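Long-range contact in GPI-anchored protein LLG1 (Arabidopsis thaliana, PDB 6A5D), which probably acts as a membrane-tethered co-receptor that takes part in perceiving RALF peptides within a heterotypic receptor complex: residues K23-Y35 and S71-Y85. Sequence-based numbering, arbitrary orientation.
Sequences KKTCPVNFEFMNY and SSDCATTMFSYINLY. With NAG (2-acetamido-2-deoxy-beta-D-glucopyranose), chain C.
Cys26 and Cys74 are joined covalently, SG to SG at 2.1 Å, tying the N-terminal loop to the first turn of helix 74-86. Hydrogen bonds fix the chain beside this disulfide. Lys24 N meets a lone pair of Ser71 O at 2.8 Å, and Asp73 N returns a bond to Lys24 O, a single beta bridge pairing Lys24 with Ser72; Asp73 OD1 takes Cys26 N at 2.8 Å, on its syn side but tilted from the carboxylate plane. Lys24 NZ reaches Ser71 OG, which also bonds Asp69. The domain is helical and strand-free, cross-linked by four disulfides, and illustrates how covalent, polar and aromatic contacts share the work of holding a loop on a helix. Aromatic packing continues the seam toward glycosylated Asn34. Met78 CB sits 3.6 Å from the centroid of the Phe30 ring, with Val28 CG1 over the opposite face, while Glu31 CA covers the Tyr81 ring. Tyr85 turns its edge to the face of Tyr35, planes at 63°, and its hydroxyl donates to a lone pair of Glu31 O at 2.6 Å. With CG anti to its carbonyl carbon (chi1 -69°), Tyr35 meets Ile82 CG1 at its ring edge, and its OH bonds Phe30 O from above the carbonyl plane. A leucine here would probably leave Phe30 O without that donor and Tyr85 without an aromatic face.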
# COMPACT_ATOMS: atom_id res chain seq x y z
N LYS A 23 13.39 -14.86 -1.81
CA LYS A 23 12.20 -14.59 -1.00
C LYS A 23 11.14 -15.68 -1.18
O LYS A 23 11.02 -16.28 -2.24
CB LYS A 23 11.61 -13.22 -1.34
CG LYS A 23 12.53 -12.04 -1.04
CD LYS A 23 12.92 -12.05 0.43
CE LYS A 23 13.97 -10.99 0.75
NZ LYS A 23 14.50 -11.18 2.13
N LYS A 24 10.35 -15.92 -0.14
CA LYS A 24 9.25 -16.86 -0.25
C LYS A 24 8.14 -16.25 -1.10
O LYS A 24 7.98 -15.03 -1.16
CB LYS A 24 8.72 -17.16 1.14
CG LYS A 24 9.80 -17.72 2.04
CD LYS A 24 9.41 -17.69 3.49
CE LYS A 24 10.55 -18.25 4.31
NZ LYS A 24 10.30 -18.13 5.76
N THR A 25 7.40 -17.12 -1.78
CA THR A 25 6.30 -16.69 -2.63
C THR A 25 5.14 -16.18 -1.78
O THR A 25 4.60 -16.91 -0.95
CB THR A 25 5.82 -17.87 -3.46
OG1 THR A 25 6.88 -18.27 -4.34
CG2 THR A 25 4.63 -17.47 -4.32
N CYS A 26 4.73 -14.94 -2.00
CA CYS A 26 3.69 -14.36 -1.17
C CYS A 26 2.42 -15.20 -1.29
O CYS A 26 1.99 -15.50 -2.41
CB CYS A 26 3.37 -12.94 -1.62
SG CYS A 26 2.23 -12.14 -0.48
N PRO A 27 1.82 -15.62 -0.17
CA PRO A 27 0.57 -16.40 -0.26
C PRO A 27 -0.67 -15.57 -0.56
O PRO A 27 -1.71 -16.16 -0.89
CB PRO A 27 0.47 -17.06 1.12
CG PRO A 27 1.18 -16.13 2.03
CD PRO A 27 2.30 -15.50 1.22
N VAL A 28 -0.60 -14.25 -0.43
CA VAL A 28 -1.70 -13.36 -0.81
C VAL A 28 -1.64 -13.09 -2.31
O VAL A 28 -0.59 -12.72 -2.84
CB VAL A 28 -1.63 -12.04 -0.01
CG1 VAL A 28 -2.73 -11.05 -0.47
CG2 VAL A 28 -1.72 -12.31 1.49
N ASN A 29 -2.76 -13.30 -2.99
CA ASN A 29 -2.80 -13.19 -4.45
C ASN A 29 -3.07 -11.74 -4.88
O ASN A 29 -4.14 -11.39 -5.40
CB ASN A 29 -3.81 -14.15 -5.05
CG ASN A 29 -3.55 -14.42 -6.52
OD1 ASN A 29 -2.75 -13.74 -7.17
ND2 ASN A 29 -4.24 -15.42 -7.06
N PHE A 30 -2.06 -10.90 -4.67
CA PHE A 30 -2.20 -9.48 -4.98
C PHE A 30 -2.56 -9.25 -6.44
O PHE A 30 -3.29 -8.29 -6.75
CB PHE A 30 -0.93 -8.73 -4.60
CG PHE A 30 -0.79 -8.50 -3.13
CD1 PHE A 30 -1.60 -7.57 -2.52
CD2 PHE A 30 0.15 -9.18 -2.36
CE1 PHE A 30 -1.50 -7.33 -1.16
CE2 PHE A 30 0.26 -8.94 -1.01
CZ PHE A 30 -0.57 -8.01 -0.40
N GLU A 31 -2.11 -10.13 -7.34
CA GLU A 31 -2.37 -9.94 -8.76
C GLU A 31 -3.85 -9.75 -9.06
O GLU A 31 -4.23 -8.93 -9.92
CB GLU A 31 -1.83 -11.11 -9.57
CG GLU A 31 -2.05 -10.89 -11.07
CD GLU A 31 -1.50 -11.99 -11.94
OE1 GLU A 31 -0.90 -12.94 -11.41
OE2 GLU A 31 -1.63 -11.86 -13.18
N PHE A 32 -4.71 -10.47 -8.35
CA PHE A 32 -6.13 -10.52 -8.67
C PHE A 32 -7.03 -9.85 -7.65
O PHE A 32 -8.25 -10.02 -7.69
CB PHE A 32 -6.57 -11.96 -8.96
CG PHE A 32 -6.02 -12.48 -10.25
CD1 PHE A 32 -6.50 -12.01 -11.46
CD2 PHE A 32 -4.98 -13.40 -10.26
CE1 PHE A 32 -5.99 -12.47 -12.65
CE2 PHE A 32 -4.46 -13.86 -11.46
CZ PHE A 32 -4.97 -13.40 -12.65
N MET A 33 -6.45 -9.07 -6.74
CA MET A 33 -7.25 -8.34 -5.77
C MET A 33 -7.89 -7.13 -6.43
O MET A 33 -7.61 -6.77 -7.58
CB MET A 33 -6.39 -7.92 -4.58
CG MET A 33 -6.00 -9.12 -3.76
SD MET A 33 -4.93 -8.76 -2.34
CE MET A 33 -5.99 -7.68 -1.37
N ASN A 34 -8.77 -6.50 -5.67
CA ASN A 34 -9.54 -5.38 -6.16
C ASN A 34 -8.93 -4.10 -5.61
O ASN A 34 -8.94 -3.88 -4.40
CB ASN A 34 -11.01 -5.52 -5.76
CG ASN A 34 -11.89 -4.50 -6.43
OD1 ASN A 34 -11.52 -3.35 -6.55
ND2 ASN A 34 -13.06 -4.92 -6.89
N TYR A 35 -8.43 -3.25 -6.50
CA TYR A 35 -7.70 -2.05 -6.15
C TYR A 35 -8.57 -0.80 -6.19
O TYR A 35 -8.05 0.31 -6.01
CB TYR A 35 -6.45 -1.90 -7.03
CG TYR A 35 -5.43 -2.95 -6.70
CD1 TYR A 35 -5.58 -4.26 -7.17
CD2 TYR A 35 -4.35 -2.66 -5.88
CE1 TYR A 35 -4.68 -5.24 -6.84
CE2 TYR A 35 -3.44 -3.64 -5.54
CZ TYR A 35 -3.61 -4.92 -6.02
OH TYR A 35 -2.70 -5.88 -5.66
N SER A 71 10.87 -12.23 5.00
CA SER A 71 11.42 -13.32 4.19
C SER A 71 10.60 -13.59 2.94
O SER A 71 11.00 -14.44 2.14
CB SER A 71 11.53 -14.58 5.04
OG SER A 71 10.27 -15.21 5.15
N SER A 72 9.49 -12.89 2.75
CA SER A 72 8.61 -13.10 1.61
C SER A 72 8.67 -11.90 0.67
O SER A 72 9.18 -10.83 1.02
CB SER A 72 7.17 -13.30 2.08
OG SER A 72 6.60 -12.04 2.39
N ASP A 73 8.11 -12.09 -0.53
CA ASP A 73 8.02 -11.02 -1.50
C ASP A 73 6.67 -10.31 -1.46
O ASP A 73 6.31 -9.64 -2.43
CB ASP A 73 8.37 -11.50 -2.91
CG ASP A 73 7.41 -12.56 -3.43
OD1 ASP A 73 6.35 -12.80 -2.81
OD2 ASP A 73 7.71 -13.16 -4.49
N CYS A 74 5.94 -10.41 -0.35
CA CYS A 74 4.59 -9.84 -0.28
C CYS A 74 4.61 -8.33 -0.51
O CYS A 74 3.83 -7.81 -1.32
CB CYS A 74 3.94 -10.16 1.06
SG CYS A 74 3.43 -11.86 1.19
N ALA A 75 5.49 -7.61 0.19
CA ALA A 75 5.50 -6.15 0.08
C ALA A 75 5.85 -5.69 -1.33
O ALA A 75 5.15 -4.86 -1.92
CB ALA A 75 6.43 -5.54 1.12
N THR A 76 6.95 -6.21 -1.89
CA THR A 76 7.33 -5.80 -3.24
C THR A 76 6.26 -6.18 -4.27
O THR A 76 5.98 -5.42 -5.20
CB THR A 76 8.71 -6.34 -3.63
OG1 THR A 76 8.70 -7.77 -3.59
CG2 THR A 76 9.79 -5.81 -2.71
N THR A 77 5.63 -7.35 -4.10
CA THR A 77 4.56 -7.75 -5.01
C THR A 77 3.37 -6.80 -4.91
O THR A 77 2.82 -6.36 -5.92
CB THR A 77 4.13 -9.20 -4.78
OG1 THR A 77 5.24 -10.08 -5.00
CG2 THR A 77 3.01 -9.58 -5.74
N MET A 78 2.96 -6.46 -3.69
CA MET A 78 1.82 -5.55 -3.52
C MET A 78 2.09 -4.21 -4.17
O MET A 78 1.24 -3.69 -4.92
CB MET A 78 1.50 -5.35 -2.05
CG MET A 78 0.36 -4.36 -1.90
SD MET A 78 0.05 -3.88 -0.19
CE MET A 78 1.54 -2.97 0.21
N PHE A 79 3.24 -3.61 -3.88
CA PHE A 79 3.54 -2.31 -4.47
C PHE A 79 3.61 -2.39 -6.00
O PHE A 79 3.18 -1.47 -6.70
CB PHE A 79 4.83 -1.75 -3.87
CG PHE A 79 4.66 -1.18 -2.49
CD1 PHE A 79 3.85 -0.06 -2.30
CD2 PHE A 79 5.33 -1.72 -1.41
CE1 PHE A 79 3.70 0.50 -1.03
CE2 PHE A 79 5.18 -1.17 -0.13
CZ PHE A 79 4.36 -0.06 0.06
N SER A 80 4.12 -3.51 -6.53
CA SER A 80 4.21 -3.63 -7.98
C SER A 80 2.82 -3.60 -8.62
O SER A 80 2.63 -2.94 -9.65
CB SER A 80 4.99 -4.89 -8.37
OG SER A 80 4.19 -6.05 -8.23
N TYR A 81 1.83 -4.23 -7.98
CA TYR A 81 0.49 -4.23 -8.55
C TYR A 81 -0.27 -2.95 -8.28
O TYR A 81 -1.01 -2.47 -9.15
CB TYR A 81 -0.32 -5.45 -8.09
CG TYR A 81 0.07 -6.69 -8.83
CD1 TYR A 81 -0.18 -6.80 -10.19
CD2 TYR A 81 0.72 -7.74 -8.19
CE1 TYR A 81 0.20 -7.92 -10.89
CE2 TYR A 81 1.11 -8.87 -8.89
CZ TYR A 81 0.85 -8.95 -10.24
OH TYR A 81 1.21 -10.07 -10.97
N ILE A 82 -0.11 -2.36 -7.09
CA ILE A 82 -0.71 -1.04 -6.85
C ILE A 82 -0.26 -0.08 -7.93
O ILE A 82 -1.07 0.62 -8.56
CB ILE A 82 -0.30 -0.51 -5.48
CG1 ILE A 82 -0.94 -1.34 -4.38
CG2 ILE A 82 -0.63 0.98 -5.37
CD1 ILE A 82 -0.48 -0.95 -2.97
N ASN A 83 1.04 -0.05 -8.18
CA ASN A 83 1.59 0.96 -9.08
C ASN A 83 1.23 0.65 -10.53
O ASN A 83 1.02 1.58 -11.32
CB ASN A 83 3.09 1.03 -8.89
CG ASN A 83 3.48 1.48 -7.49
OD1 ASN A 83 2.67 2.05 -6.76
ND2 ASN A 83 4.72 1.22 -7.11
N LEU A 84 1.16 -0.63 -10.88
CA LEU A 84 0.77 -1.02 -12.23
C LEU A 84 -0.69 -0.68 -12.51
O LEU A 84 -1.01 -0.01 -13.50
CB LEU A 84 1.02 -2.52 -12.41
CG LEU A 84 0.49 -3.06 -13.74
CD1 LEU A 84 1.21 -2.39 -14.90
CD2 LEU A 84 0.64 -4.57 -13.78
N TYR A 85 -1.60 -1.16 -11.66
CA TYR A 85 -3.02 -0.98 -11.93
C TYR A 85 -3.45 0.48 -11.76
O TYR A 85 -4.39 0.92 -12.44
CB TYR A 85 -3.84 -1.88 -11.02
CG TYR A 85 -3.65 -3.37 -11.23
CD1 TYR A 85 -3.41 -3.90 -12.50
CD2 TYR A 85 -3.70 -4.26 -10.16
CE1 TYR A 85 -3.24 -5.26 -12.69
CE2 TYR A 85 -3.53 -5.62 -10.34
CZ TYR A 85 -3.31 -6.12 -11.61
OH TYR A 85 -3.13 -7.47 -11.81
C1 NAG C . -13.95 -4.01 -7.58
C2 NAG C . -14.68 -4.76 -8.71
C3 NAG C . -15.75 -3.88 -9.36
C4 NAG C . -16.63 -3.22 -8.31
C5 NAG C . -15.75 -2.48 -7.32
C6 NAG C . -16.55 -1.80 -6.24
C7 NAG C . -13.42 -6.47 -9.99
C8 NAG C . -12.45 -6.68 -11.11
N2 NAG C . -13.73 -5.19 -9.73
O3 NAG C . -16.56 -4.70 -10.21
O4 NAG C . -17.55 -2.31 -8.92
O5 NAG C . -14.90 -3.44 -6.67
O6 NAG C . -15.71 -1.05 -5.38
O7 NAG C . -13.88 -7.41 -9.35
O HOH W 1 -2.03 -8.61 -14.15
O HOH W 2 1.17 -10.12 -13.69